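Local structure of orotidine 5'-phosphate decarboxylase (Streptomyces avermitilis, 3V75) at residues G193-V196 with A197-M200; P84-A87 with F88-F92; S23-F27 with G28-S32. The protein probably catalyses the decarboxylation of orotidine 5'-phosphate to UMP and CO2, the last step of de novo UMP biosynthesis. One frame throughout, in Å; residues are numbered along the deposited sequence. Where two conformers were deposited one is given.

Interaction 1: G193-V196 with A197-M200; sequences GRDV and AATM
Asp-195 caps helix 196-207 by accepting the N-H of Ala-198 on its carboxylate. Its CG sits between the backbone N and the carbonyl carbon (chi1 65°). This folds Asp-195 OD1 back over the first turn, 2.8 Å from Ala-198 N. The bond is nearly straight, at 164°. OD2 is held by the hydroxyl of Tyr-231.

The carbonyl of Asp-195 is gripped twice by Thr-199. Thr-199 N reaches Asp-195 O at 2.9 Å, and Thr-199 OG1 donates to the same O at 2.8 Å from well above the carbonyl plane. OG1 lies anti to its own carbonyl carbon (chi1 -64°), which turns it back down the helix. The Arg-194 chain bends at chi3 and brings one face of its guanidinium over Thr-199 OG1. Water 2 donates to OG1 and accepts a weak bond from Arg-194 NH2, while Arg-194 NE pairs with Asp-192.

The side chains of Val-196 and Met-200 (a selenomethionine) run side by side in the same direction, with Val-196 CG1 4.2 Å from Met-200 CE. Val-196 also packs on Tyr-151 of the second subunit. The carboxylate thus satisfies an N-H of the first turn, and its negative charge would probably interact favourably with the helix dipole.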
ATOM      1  N   GLY A 193     -17.819  -9.165  19.457  1.00 12.74           N
ATOM      2  CA  GLY A 193     -18.245 -10.389  18.786  1.00 10.87           C
ATOM      3  C   GLY A 193     -18.218 -10.309  17.269  1.00 13.63           C
ATOM      4  O   GLY A 193     -18.331 -11.361  16.626  1.00 12.49           O
ATOM      5  N   ARG A 194     -18.079  -9.123  16.679  1.00 10.44           N
ATOM      6  CA  ARG A 194     -17.936  -9.012  15.215  1.00  9.86           C
ATOM      7  C   ARG A 194     -16.499  -9.319  14.813  1.00  8.27           C
ATOM      8  O   ARG A 194     -15.564  -8.921  15.538  1.00  8.08           O
ATOM      9  CB  ARG A 194     -18.349  -7.615  14.703  1.00 13.01           C
ATOM     10  CG  ARG A 194     -19.869  -7.386  14.943  1.00 17.11           C
ATOM     11  CD  ARG A 194     -20.377  -5.999  14.618  1.00 24.46           C
ATOM     12  NE  ARG A 194     -19.486  -5.037  15.233  1.00 27.91           N
ATOM     13  CZ  ARG A 194     -19.430  -3.742  14.918  1.00 37.39           C
ATOM     14  NH1 ARG A 194     -20.259  -3.250  13.996  1.00 40.36           N
ATOM     15  NH2 ARG A 194     -18.516  -2.950  15.502  1.00 26.73           N
ATOM     16  N   ASP A 195     -16.290  -9.991  13.679  1.00  7.24           N
ATOM     17  CA  ASP A 195     -14.925 -10.132  13.202  1.00  7.67           C
ATOM     18  C   ASP A 195     -14.464  -8.875  12.483  1.00  6.83           C
ATOM     19  O   ASP A 195     -15.237  -7.916  12.328  1.00  6.53           O
ATOM     20  CB  ASP A 195     -14.648 -11.429  12.403  1.00  7.10           C
ATOM     21  CG  ASP A 195     -15.394 -11.514  11.107  1.00  7.87           C
ATOM     22  OD1 ASP A 195     -15.951 -10.504  10.594  1.00  6.58           O
ATOM     23  OD2 ASP A 195     -15.410 -12.663  10.540  1.00  8.47           O
ATOM     24  N   VAL A 196     -13.200  -8.864  12.066  1.00  5.49           N
ATOM     25  CA  VAL A 196     -12.624  -7.711  11.412  1.00  5.51           C
ATOM     26  C   VAL A 196     -13.389  -7.345  10.149  1.00  6.79           C
ATOM     27  O   VAL A 196     -13.722  -6.178   9.919  1.00  5.95           O
ATOM     28  CB  VAL A 196     -11.130  -7.942  11.146  1.00  4.71           C
ATOM     29  CG1 VAL A 196     -10.590  -6.925  10.135  1.00  7.01           C
ATOM     30  CG2 VAL A 196     -10.366  -7.882  12.490  1.00  6.91           C
ATOM     31  N   ALA A 197     -13.693  -8.353   9.311  1.00  5.16           N
ATOM     32  CA  ALA A 197     -14.426  -8.066   8.081  1.00  4.71           C
ATOM     33  C   ALA A 197     -15.791  -7.457   8.369  1.00  5.72           C
ATOM     34  O   ALA A 197     -16.188  -6.482   7.703  1.00  5.17           O
ATOM     35  CB  ALA A 197     -14.599  -9.359   7.237  1.00  5.23           C
ATOM     36  N   ALA A 198     -16.524  -8.060   9.298  1.00  4.65           N
ATOM     37  CA  ALA A 198     -17.865  -7.570   9.616  1.00  5.04           C
ATOM     38  C   ALA A 198     -17.798  -6.131  10.160  1.00  6.05           C
ATOM     39  O   ALA A 198     -18.716  -5.330   9.952  1.00  6.81           O
ATOM     40  CB  ALA A 198     -18.557  -8.494  10.624  1.00  6.65           C
ATOM     41  N   THR A 199     -16.723  -5.838  10.883  1.00  6.31           N
ATOM     42  CA  THR A 199     -16.529  -4.513  11.448  1.00  6.89           C
ATOM     43  C   THR A 199     -16.357  -3.522  10.314  1.00  5.21           C
ATOM     44  O   THR A 199     -16.970  -2.441  10.330  1.00  6.56           O
ATOM     45  CB  THR A 199     -15.278  -4.533  12.373  1.00  7.47           C
ATOM     46  OG1 THR A 199     -15.551  -5.418  13.460  1.00  9.39           O
ATOM     47  CG2 THR A 199     -14.972  -3.121  12.924  1.00 12.53           C
HETATM   48  N   MSE A 200     -15.548  -3.881   9.309  1.00  4.69           N
HETATM   49  CA  MSE A 200     -15.361  -2.985   8.170  1.00  4.43           C
HETATM   50  C   MSE A 200     -16.673  -2.778   7.405  1.00  5.13           C
HETATM   51  O   MSE A 200     -16.996  -1.658   6.998  1.00  5.89           O
HETATM   52  CB  MSE A 200     -14.269  -3.500   7.217  1.00  6.23           C
HETATM   53  CG  MSE A 200     -12.921  -3.664   7.877  1.00  7.33           C
HETATM   54 SE   MSE A 200     -12.350  -2.002   8.767  1.00 12.35          SE
HETATM   55  CE  MSE A 200     -10.927  -2.798   9.856  1.00  9.31           C
TER
HETATM   56  O   HOH W   1     -18.098  -1.157  12.710  1.00 16.07           O
HETATM   57  O   HOH W   2     -16.407  -4.543  15.912  1.00 17.64           O

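Interaction 2: P84-A87 with F88-F92; sequences PQSA and FFERF
Ser-86 and Glu-90 face each other one turn apart on the short helix 86-90. Ser-86 OG, anti to its backbone N (chi1 -171°), donates to Glu-90 OE2 at 2.6 Å. It meets the anti lone pair of OE2, the one turned away from OE1. Arg-120 pairs with the same OE2, and Arg-120 of the second subunit pairs with OE1. An alanine in place of Glu-90 would remove the carboxylate and would probably leave both arginines without this counter-charge and the Ser-86 hydroxyl without its acceptor.

Gln-85 and Phe-88 meet differently. The amide and ring planes stand nearly perpendicular, 88° apart. The aliphatic part of Gln-85 does the touching, with CG 3.5 Å from Phe-88 CE2. Its amide turns the other way to cap the helix: OE1 accepts from Ala-87 N at 2.9 Å, in the amide plane and on a lone pair. This bond is almost straight, at 173°. The Gln-85 side chain also lies about 4 Å from that of Lys-119, the predicted proton donor.

Phe-89 turns its edge to the start of the helix. Gln-85 O lies in the ring plane, 3.3 Å from Phe-89 CD2. Pro-84 CB also touches the ring, 4.2 Å from Phe-89 CE2. Leu-64 and Leu-100 pack against this side chain from helices 61-75 and 93-109.

Arg-91 N closes the turn on Ala-87 O at 3.1 Å. The guanidinium pairs with Asp-59 and with Glu-132 of the second subunit. The buried carboxylate of Glu-90 is therefore shared by a hydroxyl and two arginines, one from each chain. That setting would probably favour its ionised form. Through Glu-90, helix 86-90 is joined both to strand 113-120 and to the second subunit.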
ATOM      1  N   PRO A  84      -6.801  -0.570 -13.047  1.00  5.52           N
ATOM      2  CA  PRO A  84      -5.359  -0.817 -13.148  1.00  5.62           C
ATOM      3  C   PRO A  84      -4.820  -1.301 -11.819  1.00  3.94           C
ATOM      4  O   PRO A  84      -5.227  -0.793 -10.771  1.00  5.19           O
ATOM      5  CB  PRO A  84      -4.766   0.563 -13.468  1.00  6.13           C
ATOM      6  CG  PRO A  84      -5.832   1.532 -13.024  1.00  7.57           C
ATOM      7  CD  PRO A  84      -7.154   0.852 -13.163  1.00  5.95           C
ATOM      8  N   GLN A  85      -3.892  -2.255 -11.860  1.00  5.01           N
ATOM      9  CA  GLN A  85      -3.201  -2.720 -10.656  1.00  4.29           C
ATOM     10  C   GLN A  85      -1.849  -2.022 -10.604  1.00  4.46           C
ATOM     11  O   GLN A  85      -0.957  -2.304 -11.386  1.00  4.87           O
ATOM     12  CB  GLN A  85      -3.046  -4.256 -10.664  1.00  4.82           C
ATOM     13  CG  GLN A  85      -2.129  -4.829  -9.595  1.00  4.94           C
ATOM     14  CD  GLN A  85      -2.408  -4.241  -8.229  1.00  4.88           C
ATOM     15  OE1 GLN A  85      -1.573  -3.475  -7.691  1.00  5.51           O
ATOM     16  NE2 GLN A  85      -3.563  -4.567  -7.659  1.00  6.50           N
ATOM     17  N   SER A  86      -1.728  -1.100  -9.644  1.00  4.31           N
ATOM     18  CA  SER A  86      -0.561  -0.235  -9.529  1.00  5.03           C
ATOM     19  C   SER A  86       0.753  -1.020  -9.492  1.00  5.24           C
ATOM     20  O   SER A  86       1.748  -0.564 -10.062  1.00  5.19           O
ATOM     21  CB  SER A  86      -0.689   0.607  -8.251  1.00  6.03           C
ATOM     22  OG  SER A  86       0.320   1.591  -8.220  1.00  6.80           O
ATOM     23  N   ALA A  87       0.786  -2.162  -8.810  1.00  4.42           N
ATOM     24  CA  ALA A  87       2.059  -2.866  -8.637  1.00  5.23           C
ATOM     25  C   ALA A  87       2.748  -3.200  -9.954  1.00  4.71           C
ATOM     26  O   ALA A  87       3.966  -3.199 -10.053  1.00  5.71           O
ATOM     27  CB  ALA A  87       1.875  -4.152  -7.810  1.00  5.57           C
ATOM     28  N   PHE A  88       1.943  -3.533 -10.970  1.00  5.01           N
ATOM     29  CA  PHE A  88       2.515  -3.954 -12.249  1.00  5.43           C
ATOM     30  C   PHE A  88       3.162  -2.793 -13.005  1.00  7.52           C
ATOM     31  O   PHE A  88       3.975  -3.016 -13.889  1.00  9.09           O
ATOM     32  CB  PHE A  88       1.462  -4.658 -13.116  1.00  6.25           C
ATOM     33  CG  PHE A  88       0.889  -5.894 -12.458  1.00  6.78           C
ATOM     34  CD1 PHE A  88       1.723  -6.838 -11.876  1.00 11.61           C
ATOM     35  CD2 PHE A  88      -0.481  -6.119 -12.439  1.00  8.39           C
ATOM     36  CE1 PHE A  88       1.160  -8.004 -11.256  1.00 10.99           C
ATOM     37  CE2 PHE A  88      -1.006  -7.246 -11.838  1.00  8.91           C
ATOM     38  CZ  PHE A  88      -0.182  -8.165 -11.249  1.00  8.92           C
ATOM     39  N   PHE A  89       2.788  -1.563 -12.644  1.00  6.62           N
ATOM     40  CA  PHE A  89       3.399  -0.354 -13.192  1.00  7.72           C
ATOM     41  C   PHE A  89       4.606   0.048 -12.304  1.00  7.69           C
ATOM     42  O   PHE A  89       5.665   0.421 -12.804  1.00  9.12           O
ATOM     43  CB  PHE A  89       2.343   0.767 -13.236  1.00  7.09           C
ATOM     44  CG  PHE A  89       1.207   0.483 -14.166  1.00  7.18           C
ATOM     45  CD1 PHE A  89       1.203   1.008 -15.467  1.00  6.61           C
ATOM     46  CD2 PHE A  89       0.161  -0.337 -13.761  1.00  6.45           C
ATOM     47  CE1 PHE A  89       0.160   0.736 -16.356  1.00  7.32           C
ATOM     48  CE2 PHE A  89      -0.906  -0.616 -14.642  1.00  7.11           C
ATOM     49  CZ  PHE A  89      -0.899  -0.069 -15.953  1.00  7.92           C
ATOM     50  N   GLU A  90       4.423  -0.043 -10.976  1.00  6.21           N
ATOM     51  CA  GLU A  90       5.449   0.419 -10.036  1.00  6.19           C
ATOM     52  C   GLU A  90       6.733  -0.367 -10.178  1.00  7.58           C
ATOM     53  O   GLU A  90       7.815   0.127  -9.839  1.00  8.24           O
ATOM     54  CB  GLU A  90       4.964   0.268  -8.592  1.00  6.33           C
ATOM     55  CG  GLU A  90       3.830   1.165  -8.227  1.00  7.12           C
ATOM     56  CD  GLU A  90       3.445   1.006  -6.775  1.00  5.02           C
ATOM     57  OE1 GLU A  90       4.347   0.824  -5.920  1.00  7.07           O
ATOM     58  OE2 GLU A  90       2.230   1.036  -6.472  1.00  5.52           O
ATOM     59  N   ARG A  91       6.625  -1.618 -10.645  1.00  7.14           N
ATOM     60  CA  ARG A  91       7.822  -2.456 -10.795  1.00  7.29           C
ATOM     61  C   ARG A  91       8.816  -1.859 -11.791  1.00  8.62           C
ATOM     62  O   ARG A  91       9.996  -2.206 -11.766  1.00 10.05           O
ATOM     63  CB  ARG A  91       7.450  -3.914 -11.166  1.00  9.04           C
ATOM     64  CG  ARG A  91       6.866  -4.044 -12.556  1.00  9.83           C
ATOM     65  CD  ARG A  91       6.134  -5.383 -12.685  1.00 10.18           C
ATOM     66  NE  ARG A  91       5.508  -5.564 -14.004  1.00 11.92           N
ATOM     67  CZ  ARG A  91       6.089  -6.238 -15.000  1.00 11.28           C
ATOM     68  NH1 ARG A  91       7.304  -6.764 -14.835  1.00 14.06           N
ATOM     69  NH2 ARG A  91       5.455  -6.369 -16.171  1.00 11.76           N
ATOM     70  N   PHE A  92       8.338  -0.948 -12.645  1.00  7.83           N
ATOM     71  CA  PHE A  92       9.226  -0.220 -13.562  1.00 10.25           C
ATOM     72  C   PHE A  92       9.600   1.187 -13.055  1.00 11.36           C
ATOM     73  O   PHE A  92      10.164   1.978 -13.807  1.00 14.82           O
ATOM     74  CB  PHE A  92       8.628  -0.168 -14.985  1.00 10.79           C
ATOM     75  CG  PHE A  92       8.458  -1.530 -15.605  1.00 11.01           C
ATOM     76  CD1 PHE A  92       9.566  -2.360 -15.815  1.00 14.35           C
ATOM     77  CD2 PHE A  92       7.186  -2.010 -15.904  1.00 12.68           C
ATOM     78  CE1 PHE A  92       9.398  -3.649 -16.371  1.00 19.76           C
ATOM     79  CE2 PHE A  92       7.014  -3.305 -16.460  1.00 14.44           C
ATOM     80  CZ  PHE A  92       8.111  -4.095 -16.688  1.00 14.19           C
TER

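Interaction 3: S23-F27 with G28-S32; sequences SLEPF and GARLS
Pro-26 holds the N-cap position of helix 27-38, and Gly-28 lies in the first turn, its N-H bonded to the hydroxyl of Ser-216.

Ala-29 comes next. Its methyl meets the carboxylate end of Glu-25, with Ala-29 CB 3.4 Å from Glu-25 OE2. The Glu-25 carboxylate forms its salt bridge with Arg-33.

Arg-30 carries most of the contact. Its backbone N bonds to Pro-26 O at 3.0 Å, in the carbonyl plane, as the helix begins. Its side chain bends at chi3 (-63°) and returns along the loop, so that NE donates to Glu-25 O at 2.8 Å. That bond is bent, at 132°. The methylenes of Arg-30 and Glu-25 slide past each other in opposite directions. Leu-24 CD1 lies over one face of the guanidinium, nearest NH2. The same NH2 lies in the plane of the Phe-27 ring, at its edge, 4.0 Å from Phe-27 CD1. NH1 pairs with Asp-144, and NH2 bonds to Gly-168 O.

Leu-31 closes the turn. Leu-31 N donates to Phe-27 O at 2.7 Å, and its CB lies over one face of the Phe-27 ring, a CH-pi contact 4.2 Å from the centroid. CD2 adds an apolar touch at CZ. Leu-31 also packs on Leu-113 of strand 113-120.

One arginine thus serves two needs. Its NE satisfies a carbonyl of the incoming loop, while NH1 and NH2 hold Asp-144 and Gly-168. The Phe-27 face and Leu-31 form the apolar side of the first turn.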
ATOM      1  N   SER A  23     -18.267  20.241  -9.118  1.00 27.86           N
ATOM      2  CA  SER A  23     -17.901  18.960  -8.491  1.00 28.39           C
ATOM      3  C   SER A  23     -18.377  17.791  -9.377  1.00 28.10           C
ATOM      4  O   SER A  23     -19.465  17.861  -9.966  1.00 29.25           O
ATOM      5  CB  SER A  23     -18.450  18.788  -7.046  1.00 39.66           C
ATOM      6  OG  SER A  23     -18.460  20.045  -6.317  1.00 45.43           O
ATOM      7  N   LEU A  24     -17.574  16.714  -9.439  1.00 22.05           N
ATOM      8  CA  LEU A  24     -18.077  15.452  -9.987  1.00 17.33           C
ATOM      9  C   LEU A  24     -19.214  15.011  -9.098  1.00 17.78           C
ATOM     10  O   LEU A  24     -19.128  15.145  -7.853  1.00 16.36           O
ATOM     11  CB  LEU A  24     -17.053  14.355  -9.940  1.00 16.88           C
ATOM     12  CG  LEU A  24     -16.036  14.215 -11.022  1.00 27.51           C
ATOM     13  CD1 LEU A  24     -15.065  13.133 -10.614  1.00 13.73           C
ATOM     14  CD2 LEU A  24     -16.810  13.871 -12.332  1.00 20.35           C
ATOM     15  N   GLU A  25     -20.264  14.469  -9.724  1.00 13.81           N
ATOM     16  CA  GLU A  25     -21.353  13.803  -9.006  1.00 15.18           C
ATOM     17  C   GLU A  25     -20.756  12.670  -8.143  1.00 11.06           C
ATOM     18  O   GLU A  25     -19.695  12.134  -8.456  1.00 11.88           O
ATOM     19  CB  GLU A  25     -22.383  13.296 -10.034  1.00 13.99           C
ATOM     20  CG  GLU A  25     -23.395  12.257  -9.483  1.00 34.16           C
ATOM     21  CD  GLU A  25     -24.507  11.770 -10.444  1.00 45.78           C
ATOM     22  OE1 GLU A  25     -24.251  11.409 -11.630  1.00 40.77           O
ATOM     23  OE2 GLU A  25     -25.661  11.723  -9.928  1.00 44.43           O
ATOM     24  N   PRO A  26     -21.400  12.332  -7.013  1.00 11.28           N
ATOM     25  CA  PRO A  26     -20.828  11.312  -6.125  1.00  9.82           C
ATOM     26  C   PRO A  26     -20.540   9.978  -6.836  1.00 11.90           C
ATOM     27  O   PRO A  26     -21.321   9.571  -7.721  1.00  9.93           O
ATOM     28  CB  PRO A  26     -21.906  11.151  -5.040  1.00 12.67           C
ATOM     29  CG  PRO A  26     -22.591  12.498  -5.000  1.00 15.11           C
ATOM     30  CD  PRO A  26     -22.587  12.992  -6.422  1.00 13.89           C
ATOM     31  N   PHE A  27     -19.424   9.353  -6.477  1.00  9.68           N
ATOM     32  CA  PHE A  27     -19.002   8.125  -7.109  1.00  9.67           C
ATOM     33  C   PHE A  27     -20.091   7.040  -7.141  1.00  9.18           C
ATOM     34  O   PHE A  27     -20.278   6.389  -8.191  1.00  8.68           O
ATOM     35  CB  PHE A  27     -17.726   7.592  -6.459  1.00  8.54           C
ATOM     36  CG  PHE A  27     -17.289   6.282  -6.998  1.00  7.18           C
ATOM     37  CD1 PHE A  27     -16.816   6.185  -8.297  1.00  7.80           C
ATOM     38  CD2 PHE A  27     -17.345   5.140  -6.216  1.00  6.97           C
ATOM     39  CE1 PHE A  27     -16.382   4.948  -8.806  1.00  7.60           C
ATOM     40  CE2 PHE A  27     -16.937   3.908  -6.727  1.00  6.57           C
ATOM     41  CZ  PHE A  27     -16.477   3.819  -8.034  1.00  7.62           C
ATOM     42  N   GLY A  28     -20.813   6.836  -6.043  1.00  8.87           N
ATOM     43  CA  GLY A  28     -21.788   5.745  -6.007  1.00  9.04           C
ATOM     44  C   GLY A  28     -22.832   5.955  -7.104  1.00 10.36           C
ATOM     45  O   GLY A  28     -23.208   4.996  -7.826  1.00 10.38           O
ATOM     46  N   ALA A  29     -23.315   7.191  -7.253  1.00  9.31           N
ATOM     47  CA  ALA A  29     -24.276   7.508  -8.289  1.00  9.71           C
ATOM     48  C   ALA A  29     -23.667   7.358  -9.687  1.00 11.08           C
ATOM     49  O   ALA A  29     -24.322   6.831 -10.612  1.00 10.48           O
ATOM     50  CB  ALA A  29     -24.812   8.938  -8.107  1.00 11.36           C
ATOM     51  N   ARG A  30     -22.442   7.848  -9.882  1.00 10.74           N
ATOM     52  CA  ARG A  30     -21.817   7.750 -11.207  1.00  9.18           C
ATOM     53  C   ARG A  30     -21.569   6.285 -11.580  1.00 10.76           C
ATOM     54  O   ARG A  30     -21.755   5.901 -12.747  1.00  9.89           O
ATOM     55  CB  ARG A  30     -20.512   8.559 -11.246  1.00 10.19           C
ATOM     56  CG  ARG A  30     -20.766  10.069 -11.061  1.00 12.04           C
ATOM     57  CD  ARG A  30     -19.489  10.890 -11.335  1.00 11.20           C
ATOM     58  NE  ARG A  30     -18.406  10.576 -10.392  1.00 10.61           N
ATOM     59  CZ  ARG A  30     -17.216  10.074 -10.725  1.00  9.34           C
ATOM     60  NH1 ARG A  30     -16.930   9.796 -12.001  1.00  9.72           N
ATOM     61  NH2 ARG A  30     -16.307   9.826  -9.788  1.00  9.90           N
ATOM     62  N   LEU A  31     -21.161   5.488 -10.604  1.00  7.72           N
ATOM     63  CA  LEU A  31     -20.878   4.067 -10.835  1.00  7.76           C
ATOM     64  C   LEU A  31     -22.191   3.324 -11.194  1.00 10.34           C
ATOM     65  O   LEU A  31     -22.226   2.523 -12.129  1.00  9.30           O
ATOM     66  CB  LEU A  31     -20.241   3.474  -9.583  1.00  7.18           C
ATOM     67  CG  LEU A  31     -20.120   1.944  -9.608  1.00  6.72           C
ATOM     68  CD1 LEU A  31     -19.140   1.541 -10.731  1.00  9.79           C
ATOM     69  CD2 LEU A  31     -19.663   1.422  -8.297  1.00  7.18           C
ATOM     70  N   SER A  32     -23.258   3.581 -10.435  1.00  9.71           N
ATOM     71  CA  SER A  32     -24.564   2.956 -10.689  0.70  9.64           C
ATOM     72  C   SER A  32     -24.999   3.277 -12.125  1.00 12.85           C
ATOM     73  O   SER A  32     -25.448   2.372 -12.880  1.00 12.12           O
ATOM     74  CB  SER A  32     -25.603   3.479  -9.679  0.70 13.76           C
ATOM     75  OG  SER A  32     -26.882   2.900  -9.916  0.70 14.10           O
TER

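Overall arrangement
All three contacts lie at the start of a helix in the barrel fold, but their settings differ. Interaction 2 is wholly buried, directly after strand 81-84. Interactions 1 and 3 are partly buried and lie away from the predicted active site. Interactions 1 and 2 both touch the second subunit, whereas interaction 3 does not. Side chains cap the helix in interactions 1 and 2, an aspartate and a glutamine respectively. In interaction 3 a proline holds the N-cap position, and an arginine binds the loop carbonyl. Interactions 2 and 3 lie on opposite sides of the chain's centre, their centres about 26 Å apart. None of the three touches another.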